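Side-chain contacts in GTP pyrophosphokinase (Streptococcus pneumoniae, PDB 2BE3), which probably transfers pyrophosphate from ATP to GTP or GDP to make the alarmone (p)ppGpp, as RelA/SpoT-family synthetases do: residues K23-G28 and R99-I104; K31-R34 and H39-I42; I95-K98 and R103-Q106. All blocks are in the same frame, centred on the assembly; numbering follows the deposited sequence.

Contact 1. Residues K23-G28 and R99-I104; sequences KIKLRG and RQDMRI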
loop_
_atom_site.group_PDB
_atom_site.type_symbol
_atom_site.label_atom_id
_atom_site.label_comp_id
_atom_site.label_asym_id
_atom_site.label_seq_id
_atom_site.Cartn_x
_atom_site.Cartn_y
_atom_site.Cartn_z
ATOM N N LYS A 23 4.666 2.308 -4.843
ATOM C CA LYS A 23 3.999 2.776 -6.082
ATOM C C LYS A 23 2.648 3.342 -5.807
ATOM O O LYS A 23 2.331 4.387 -6.320
ATOM C CB LYS A 23 3.878 1.691 -7.165
ATOM C CG LYS A 23 5.168 1.485 -7.915
ATOM C CD LYS A 23 5.014 0.612 -9.145
ATOM C CE LYS A 23 4.424 -0.713 -8.818
ATOM N NZ LYS A 23 4.455 -1.575 -10.031
ATOM N N ILE A 24 1.833 2.662 -5.020
ATOM C CA ILE A 24 0.498 3.165 -4.714
ATOM C C ILE A 24 0.552 4.427 -3.831
ATOM O O ILE A 24 -0.181 5.388 -4.055
ATOM C CB ILE A 24 -0.384 2.053 -4.087
ATOM C CG1 ILE A 24 -0.793 1.033 -5.152
ATOM C CG2 ILE A 24 -1.631 2.618 -3.379
ATOM C CD1 ILE A 24 -1.127 -0.342 -4.522
ATOM N N LYS A 25 1.433 4.428 -2.840
ATOM C CA LYS A 25 1.609 5.586 -1.965
ATOM C C LYS A 25 2.147 6.811 -2.706
ATOM O O LYS A 25 1.642 7.885 -2.533
ATOM C CB LYS A 25 2.467 5.226 -0.763
ATOM C CG LYS A 25 1.693 4.402 0.259
ATOM C CD LYS A 25 2.666 3.679 1.171
ATOM C CE LYS A 25 2.001 3.310 2.496
ATOM N NZ LYS A 25 3.023 2.798 3.461
ATOM N N LEU A 26 3.119 6.629 -3.586
ATOM C CA LEU A 26 3.639 7.746 -4.364
ATOM C C LEU A 26 2.619 8.347 -5.351
ATOM O O LEU A 26 2.509 9.575 -5.454
ATOM C CB LEU A 26 4.925 7.324 -5.063
ATOM C CG LEU A 26 6.032 7.068 -4.033
ATOM C CD1 LEU A 26 7.225 6.391 -4.647
ATOM C CD2 LEU A 26 6.426 8.342 -3.309
ATOM N N ARG A 27 1.862 7.479 -6.040
ATOM C CA ARG A 27 0.737 7.890 -6.850
ATOM C C ARG A 27 -0.376 8.547 -6.042
ATOM O O ARG A 27 -1.108 9.378 -6.567
ATOM C CB ARG A 27 0.189 6.689 -7.623
ATOM C CG ARG A 27 1.193 6.142 -8.624
ATOM C CD ARG A 27 0.731 4.851 -9.221
ATOM N NE ARG A 27 1.738 4.361 -10.137
ATOM C CZ ARG A 27 1.806 3.123 -10.603
ATOM N NH1 ARG A 27 0.908 2.203 -10.239
ATOM N NH2 ARG A 27 2.794 2.812 -11.428
ATOM N N GLY A 28 -0.524 8.199 -4.764
ATOM C CA GLY A 28 -1.594 8.796 -3.976
ATOM C C GLY A 28 -1.244 10.241 -3.653
ATOM O O GLY A 28 -2.127 11.081 -3.524
ATOM N N ARG A 99 6.836 12.150 5.711
ATOM C CA ARG A 99 6.211 10.832 5.901
ATOM C C ARG A 99 6.741 10.038 7.098
ATOM O O ARG A 99 7.962 9.947 7.316
ATOM C CB ARG A 99 6.400 9.995 4.645
ATOM C CG ARG A 99 5.716 10.576 3.418
ATOM C CD ARG A 99 5.796 9.588 2.268
ATOM N NE ARG A 99 4.981 8.400 2.525
ATOM C CZ ARG A 99 3.727 8.241 2.098
ATOM N NH1 ARG A 99 3.123 9.182 1.388
ATOM N NH2 ARG A 99 3.076 7.131 2.389
ATOM N N GLN A 100 5.822 9.435 7.852
ATOM C CA GLN A 100 6.199 8.643 9.017
ATOM C C GLN A 100 6.255 7.152 8.682
ATOM O O GLN A 100 6.456 6.343 9.551
ATOM C CB GLN A 100 5.235 8.918 10.181
ATOM C CG GLN A 100 3.750 8.782 9.868
ATOM C CD GLN A 100 3.218 7.318 9.893
ATOM O OE1 GLN A 100 3.242 6.645 10.950
ATOM N NE2 GLN A 100 2.695 6.842 8.732
ATOM N N ASP A 101 6.054 6.785 7.415
ATOM C CA ASP A 101 6.116 5.376 7.020
ATOM C C ASP A 101 7.473 5.021 6.397
ATOM O O ASP A 101 7.657 3.945 5.812
ATOM C CB ASP A 101 4.953 5.009 6.073
ATOM C CG ASP A 101 5.019 5.747 4.752
ATOM O OD1 ASP A 101 5.761 6.748 4.649
ATOM O OD2 ASP A 101 4.311 5.343 3.802
HETATM N N MSE A 102 8.418 5.937 6.514
HETATM C CA MSE A 102 9.767 5.692 6.021
HETATM C C MSE A 102 10.753 6.570 6.762
HETATM O O MSE A 102 10.392 7.591 7.370
HETATM C CB MSE A 102 9.857 5.965 4.510
HETATM C CG MSE A 102 9.487 7.382 4.145
HETATM SE SE MSE A 102 9.452 7.722 2.203
HETATM C CE MSE A 102 7.928 6.445 1.572
ATOM N N ARG A 103 12.009 6.176 6.691
ATOM C CA ARG A 103 13.064 6.964 7.274
ATOM C C ARG A 103 14.077 7.185 6.181
ATOM O O ARG A 103 14.578 6.220 5.594
ATOM C CB ARG A 103 13.670 6.253 8.478
ATOM C CG ARG A 103 14.876 6.967 9.048
ATOM C CD ARG A 103 15.283 6.403 10.396
ATOM N NE ARG A 103 16.097 5.194 10.270
ATOM C CZ ARG A 103 17.401 5.135 10.567
ATOM N NH1 ARG A 103 18.037 6.233 11.002
ATOM N NH2 ARG A 103 18.079 3.985 10.432
ATOM N N ILE A 104 14.353 8.458 5.901
ATOM C CA ILE A 104 15.291 8.838 4.844
ATOM C C ILE A 104 16.694 8.692 5.375
ATOM O O ILE A 104 17.084 9.425 6.264
ATOM C CB ILE A 104 15.034 10.276 4.317
ATOM C CG1 ILE A 104 13.706 10.297 3.576
ATOM C CG2 ILE A 104 16.178 10.757 3.394
ATOM C CD1 ILE A 104 13.259 11.654 3.183
#
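The flat guanidinium of Arg99 is approached obliquely by the methylene chain of Lys25, whose CD lies 3.7 Å from Arg99 NH2. Asp101 OD2 lies at the edge of the Arg99 guanidinium, in its plane, while OD1 is met by NE from a tilted position. This grip on Asp101 is side-on and twofold. Arg99 NH2 gives a nearly straight bond of 2.6 Å to Asp101 OD2, and Arg99 NE reaches Asp101 OD1 at 2.8 Å. The two planes are turned against each other: Arg99 NH2 meets Asp101 OD2 from above the carboxylate plane, 36° out of it. Lys25 NZ forms a salt bridge with Asp101 OD2 at 2.9 Å, on the anti lone pair of that oxygen. OD2 thus accepts from two cations, and the shared anion probably offsets the 4.5 Å approach of Lys25 NZ to Arg99 NH2. The bend of Arg99 at chi3 (68°) turns its head back onto Asp101, whereas Lys25 reaches across extended. The ammonium of Lys25 also bonds to Tyr128 OH. The network therefore joins helix 6-35 to the turn between helix 89-97 and strand 102-109, next to strand 122-130, with the side chain of Gln100 hydrogen-bonded to Asp131 of the second subunit.

Contact 2. Residues K31-R34 and H39-I42; sequences KQYR and HSPI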
loop_
_atom_site.group_PDB
_atom_site.type_symbol
_atom_site.label_atom_id
_atom_site.label_comp_id
_atom_site.label_asym_id
_atom_site.label_seq_id
_atom_site.Cartn_x
_atom_site.Cartn_y
_atom_site.Cartn_z
ATOM N N LYS A 31 -2.470 12.044 -6.649
ATOM C CA LYS A 31 -3.914 12.035 -6.528
ATOM C C LYS A 31 -4.406 13.047 -5.469
ATOM O O LYS A 31 -5.449 13.674 -5.666
ATOM C CB LYS A 31 -4.380 10.603 -6.200
ATOM C CG LYS A 31 -5.884 10.379 -6.026
ATOM C CD LYS A 31 -6.594 10.051 -7.374
ATOM C CE LYS A 31 -7.227 11.323 -8.027
ATOM N NZ LYS A 31 -7.554 11.157 -9.500
ATOM N N GLN A 32 -3.658 13.209 -4.372
ATOM C CA GLN A 32 -4.040 14.140 -3.294
ATOM C C GLN A 32 -4.003 15.597 -3.708
ATOM O O GLN A 32 -4.948 16.338 -3.456
ATOM C CB GLN A 32 -3.186 13.943 -2.045
ATOM C CG GLN A 32 -3.765 12.877 -1.134
ATOM C CD GLN A 32 -2.767 12.304 -0.137
ATOM O OE1 GLN A 32 -1.672 12.835 0.061
ATOM N NE2 GLN A 32 -3.147 11.207 0.495
ATOM N N TYR A 33 -2.904 16.003 -4.330
ATOM C CA TYR A 33 -2.811 17.296 -4.989
ATOM C C TYR A 33 -4.009 17.571 -5.910
ATOM O O TYR A 33 -4.649 18.596 -5.809
ATOM C CB TYR A 33 -1.547 17.333 -5.835
ATOM C CG TYR A 33 -0.306 17.760 -5.115
ATOM C CD1 TYR A 33 0.635 16.819 -4.722
ATOM C CD2 TYR A 33 -0.039 19.120 -4.868
ATOM C CE1 TYR A 33 1.819 17.192 -4.068
ATOM C CE2 TYR A 33 1.147 19.518 -4.190
ATOM C CZ TYR A 33 2.078 18.536 -3.799
ATOM O OH TYR A 33 3.268 18.884 -3.157
ATOM N N ARG A 34 -4.313 16.632 -6.788
ATOM C CA ARG A 34 -5.364 16.828 -7.764
ATOM C C ARG A 34 -6.758 16.914 -7.119
ATOM O O ARG A 34 -7.618 17.680 -7.571
ATOM C CB ARG A 34 -5.276 15.751 -8.852
ATOM C CG ARG A 34 -4.018 15.859 -9.711
ATOM C CD ARG A 34 -3.951 14.733 -10.726
ATOM N NE ARG A 34 -2.773 14.841 -11.583
ATOM C CZ ARG A 34 -2.385 13.911 -12.457
ATOM N NH1 ARG A 34 -3.086 12.786 -12.593
ATOM N NH2 ARG A 34 -1.279 14.096 -13.202
ATOM N N HIS A 39 -2.238 21.329 -8.949
ATOM C CA HIS A 39 -1.443 20.611 -9.915
ATOM C C HIS A 39 -0.380 19.782 -9.154
ATOM O O HIS A 39 0.189 20.237 -8.179
ATOM C CB HIS A 39 -0.831 21.602 -10.906
ATOM C CG HIS A 39 0.122 20.976 -11.860
ATOM N ND1 HIS A 39 -0.251 20.571 -13.124
ATOM C CD2 HIS A 39 1.425 20.642 -11.718
ATOM C CE1 HIS A 39 0.792 20.037 -13.732
ATOM N NE2 HIS A 39 1.821 20.067 -12.900
ATOM N N SER A 40 -0.157 18.554 -9.607
ATOM C CA SER A 40 0.795 17.647 -8.985
ATOM C C SER A 40 2.213 17.810 -9.553
ATOM O O SER A 40 2.402 17.705 -10.764
ATOM C CB SER A 40 0.332 16.205 -9.169
ATOM O OG SER A 40 1.271 15.329 -8.575
ATOM N N PRO A 41 3.214 18.050 -8.681
ATOM C CA PRO A 41 4.628 18.006 -9.141
ATOM C C PRO A 41 4.963 16.651 -9.796
ATOM O O PRO A 41 5.607 16.612 -10.870
ATOM C CB PRO A 41 5.448 18.195 -7.868
ATOM C CG PRO A 41 4.467 18.121 -6.712
ATOM C CD PRO A 41 3.088 18.338 -7.241
ATOM N N ILE A 42 4.458 15.579 -9.182
ATOM C CA ILE A 42 4.605 14.221 -9.672
ATOM C C ILE A 42 3.698 13.938 -10.839
ATOM O O ILE A 42 2.491 14.035 -10.682
ATOM C CB ILE A 42 4.268 13.218 -8.536
ATOM C CG1 ILE A 42 5.201 13.477 -7.335
ATOM C CG2 ILE A 42 4.260 11.763 -9.067
ATOM C CD1 ILE A 42 4.928 12.655 -6.112
HETATM O O HOH W 1 0.476 16.580 -12.885
HETATM O O HOH W 2 -1.717 17.620 -11.798
#
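Where helix 6-35 nears its end, the chain doubles back and passes beside its own last turns, bringing the CA atoms of Tyr33 and Ser40 to 5.4 Å and those of Arg34 and His39 to 5.9 Å. Tyr33 carries most of the side-chain contact. With CG anti to its own carbonyl carbon (chi1 -86°), it lays its ring alongside the returning chain, and Pro41 sits on one face of it. The CD methylene of Pro41 stands 3.5 Å from the centroid of the Tyr33 ring and only 11° off the ring normal, a well-centred CH-pi contact, with the two side chains crossing at about a right angle. Nearer the backbone, CD2 of Tyr33 comes within 3.5 Å of the His39 carbonyl oxygen, and its CB packs against CA and CB of Ser40. The hydroxyl of Ser40 serves its own chain: Ser40 OG donates 2.8 Å to Ile42 O, in the carbonyl plane and on a lone pair, which probably helps to fix the bend at Pro41. Arg34, extended from CG to NE, reaches this bend through water. One water takes the N-H groups of both Arg34 NE and Ser40 N; the other accepts from Arg34 NH2, at the edge of the guanidinium, and donates to Ser40 O. Both waters lie over one face of the His39 ring, offset toward its rim. The contact thus fastens the exit of helix 6-35 to the entry of strand 42-49, an outermost strand of the sheet in this chain. Ile42 also touches Val92 of helix 89-97, and Tyr33 packs on Ile133 of the second subunit.

Contact 3. Residues I95-K98 and R103-Q106; sequences ILHK and RIIQ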
loop_
_atom_site.group_PDB
_atom_site.type_symbol
_atom_site.label_atom_id
_atom_site.label_comp_id
_atom_site.label_asym_id
_atom_site.label_seq_id
_atom_site.Cartn_x
_atom_site.Cartn_y
_atom_site.Cartn_z
ATOM N N ILE A 95 7.986 16.422 0.715
ATOM C CA ILE A 95 6.864 15.543 1.022
ATOM C C ILE A 95 7.354 14.201 1.584
ATOM O O ILE A 95 6.716 13.671 2.458
ATOM C CB ILE A 95 5.941 15.319 -0.210
ATOM C CG1 ILE A 95 5.220 16.611 -0.597
ATOM C CG2 ILE A 95 4.867 14.262 0.080
ATOM C CD1 ILE A 95 4.761 16.555 -2.059
ATOM N N LEU A 96 8.466 13.659 1.081
ATOM C CA LEU A 96 9.025 12.421 1.621
ATOM C C LEU A 96 9.521 12.585 3.049
ATOM O O LEU A 96 9.292 11.678 3.850
ATOM C CB LEU A 96 10.126 11.813 0.722
ATOM C CG LEU A 96 9.654 11.477 -0.712
ATOM C CD1 LEU A 96 10.801 10.944 -1.532
ATOM C CD2 LEU A 96 8.459 10.526 -0.728
ATOM N N HIS A 97 10.172 13.712 3.380
ATOM C CA HIS A 97 10.655 13.934 4.760
ATOM C C HIS A 97 9.549 13.997 5.793
ATOM O O HIS A 97 9.739 13.653 6.930
ATOM C CB HIS A 97 11.519 15.197 4.875
ATOM C CG HIS A 97 12.936 14.995 4.432
ATOM N ND1 HIS A 97 13.939 14.582 5.285
ATOM C CD2 HIS A 97 13.516 15.169 3.224
ATOM C CE1 HIS A 97 15.075 14.503 4.614
ATOM N NE2 HIS A 97 14.843 14.860 3.363
ATOM N N LYS A 98 8.398 14.460 5.362
ATOM C CA LYS A 98 7.185 14.570 6.143
ATOM C C LYS A 98 6.544 13.197 6.485
ATOM O O LYS A 98 5.775 13.096 7.422
ATOM C CB LYS A 98 6.228 15.366 5.252
ATOM C CG LYS A 98 5.072 16.018 5.907
ATOM C CD LYS A 98 4.201 16.737 4.862
ATOM C CE LYS A 98 4.784 18.077 4.444
ATOM N NZ LYS A 98 3.849 18.786 3.522
ATOM N N ARG A 103 12.009 6.176 6.691
ATOM C CA ARG A 103 13.064 6.964 7.274
ATOM C C ARG A 103 14.077 7.185 6.181
ATOM O O ARG A 103 14.578 6.220 5.594
ATOM C CB ARG A 103 13.670 6.253 8.478
ATOM C CG ARG A 103 14.876 6.967 9.048
ATOM C CD ARG A 103 15.283 6.403 10.396
ATOM N NE ARG A 103 16.097 5.194 10.270
ATOM C CZ ARG A 103 17.401 5.135 10.567
ATOM N NH1 ARG A 103 18.037 6.233 11.002
ATOM N NH2 ARG A 103 18.079 3.985 10.432
ATOM N N ILE A 104 14.353 8.458 5.901
ATOM C CA ILE A 104 15.291 8.838 4.844
ATOM C C ILE A 104 16.694 8.692 5.375
ATOM O O ILE A 104 17.084 9.425 6.264
ATOM C CB ILE A 104 15.034 10.276 4.317
ATOM C CG1 ILE A 104 13.706 10.297 3.576
ATOM C CG2 ILE A 104 16.178 10.757 3.394
ATOM C CD1 ILE A 104 13.259 11.654 3.183
ATOM N N ILE A 105 17.452 7.738 4.844
ATOM C CA ILE A 105 18.792 7.533 5.369
ATOM C C ILE A 105 19.913 8.147 4.518
ATOM O O ILE A 105 20.987 8.347 5.005
ATOM C CB ILE A 105 19.071 6.043 5.748
ATOM C CG1 ILE A 105 19.028 5.183 4.514
ATOM C CG2 ILE A 105 18.028 5.532 6.781
ATOM C CD1 ILE A 105 20.044 4.155 4.552
ATOM N N GLN A 106 19.669 8.453 3.252
ATOM C CA GLN A 106 20.705 9.058 2.431
ATOM C C GLN A 106 20.087 9.740 1.228
ATOM O O GLN A 106 19.155 9.241 0.637
ATOM C CB GLN A 106 21.714 8.002 1.976
ATOM C CG GLN A 106 22.653 8.498 0.936
ATOM C CD GLN A 106 23.819 7.572 0.692
ATOM O OE1 GLN A 106 23.668 6.351 0.599
ATOM N NE2 GLN A 106 25.006 8.156 0.568
#
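The close part of this contact is a single methyl group, Ile104 CD1, set against the imidazole of His97. It stands 3.4 Å from the ring centroid and 4° off the normal, so all five ring atoms lie at nearly equal distance from it, His97 CD2 being nearest to Ile104 CD1 at 3.5 Å. This is a CH-pi contact over the middle of one face, and the two side chains cross at about a right angle. The same methyl also meets Leu96, with Ile104 CD1 4.0 Å from Leu96 CB, and so touches two consecutive residues of the helix. Ile104 reaches them because CG1 is anti to its carbonyl carbon (chi1 -68°), which sends the longer branch toward the helix; the shorter branch, Ile104 CG2, lies on the same side of the ring, displaced from its centre, 4.1 Å from His97 CE1. Inward, the packing continues: Ile104 touches Val124 and Val126 of strand 122-130, and Leu96 reaches Ile143 and Leu26. Outward it thins quickly. His97 is exposed, and the side chains of Lys98 and Arg103 set out away from the opposing segment, Lys98 bonding to Ile133 O of the second subunit and Arg103 pairing with Glu127. Just beyond, Ile105 and Gln106 are both paired with Val125, a classic beta bulge in strand 102-109, which is outermost within this chain. His97 thus plays two parts: across this contact it adds dispersion over its face, and NE2 hydrogen-bonds to Glu107 on the same strand, which together should limit rotation of the imidazole.

All three contacts are only partly buried, yet they differ in place and chemistry. Contact 2 lies farthest out, its centre about 18 Å from that of the chain, against about 13 and 14 Å for contacts 1 and 3. Contact 1 is ionic and joins parts distant in sequence; contacts 2 and 3 each close a short connection between a helix and the strand that follows, using a CH-pi contact. Contacts 1 and 2 share helix 6-35 and both touch the second subunit, while contacts 1 and 3 share strand 102-109, with Arg103 and Ile104 in common. Leu26 of contact 1 packs on Leu96 of contact 3, and its backbone touches Ile42 of contact 2.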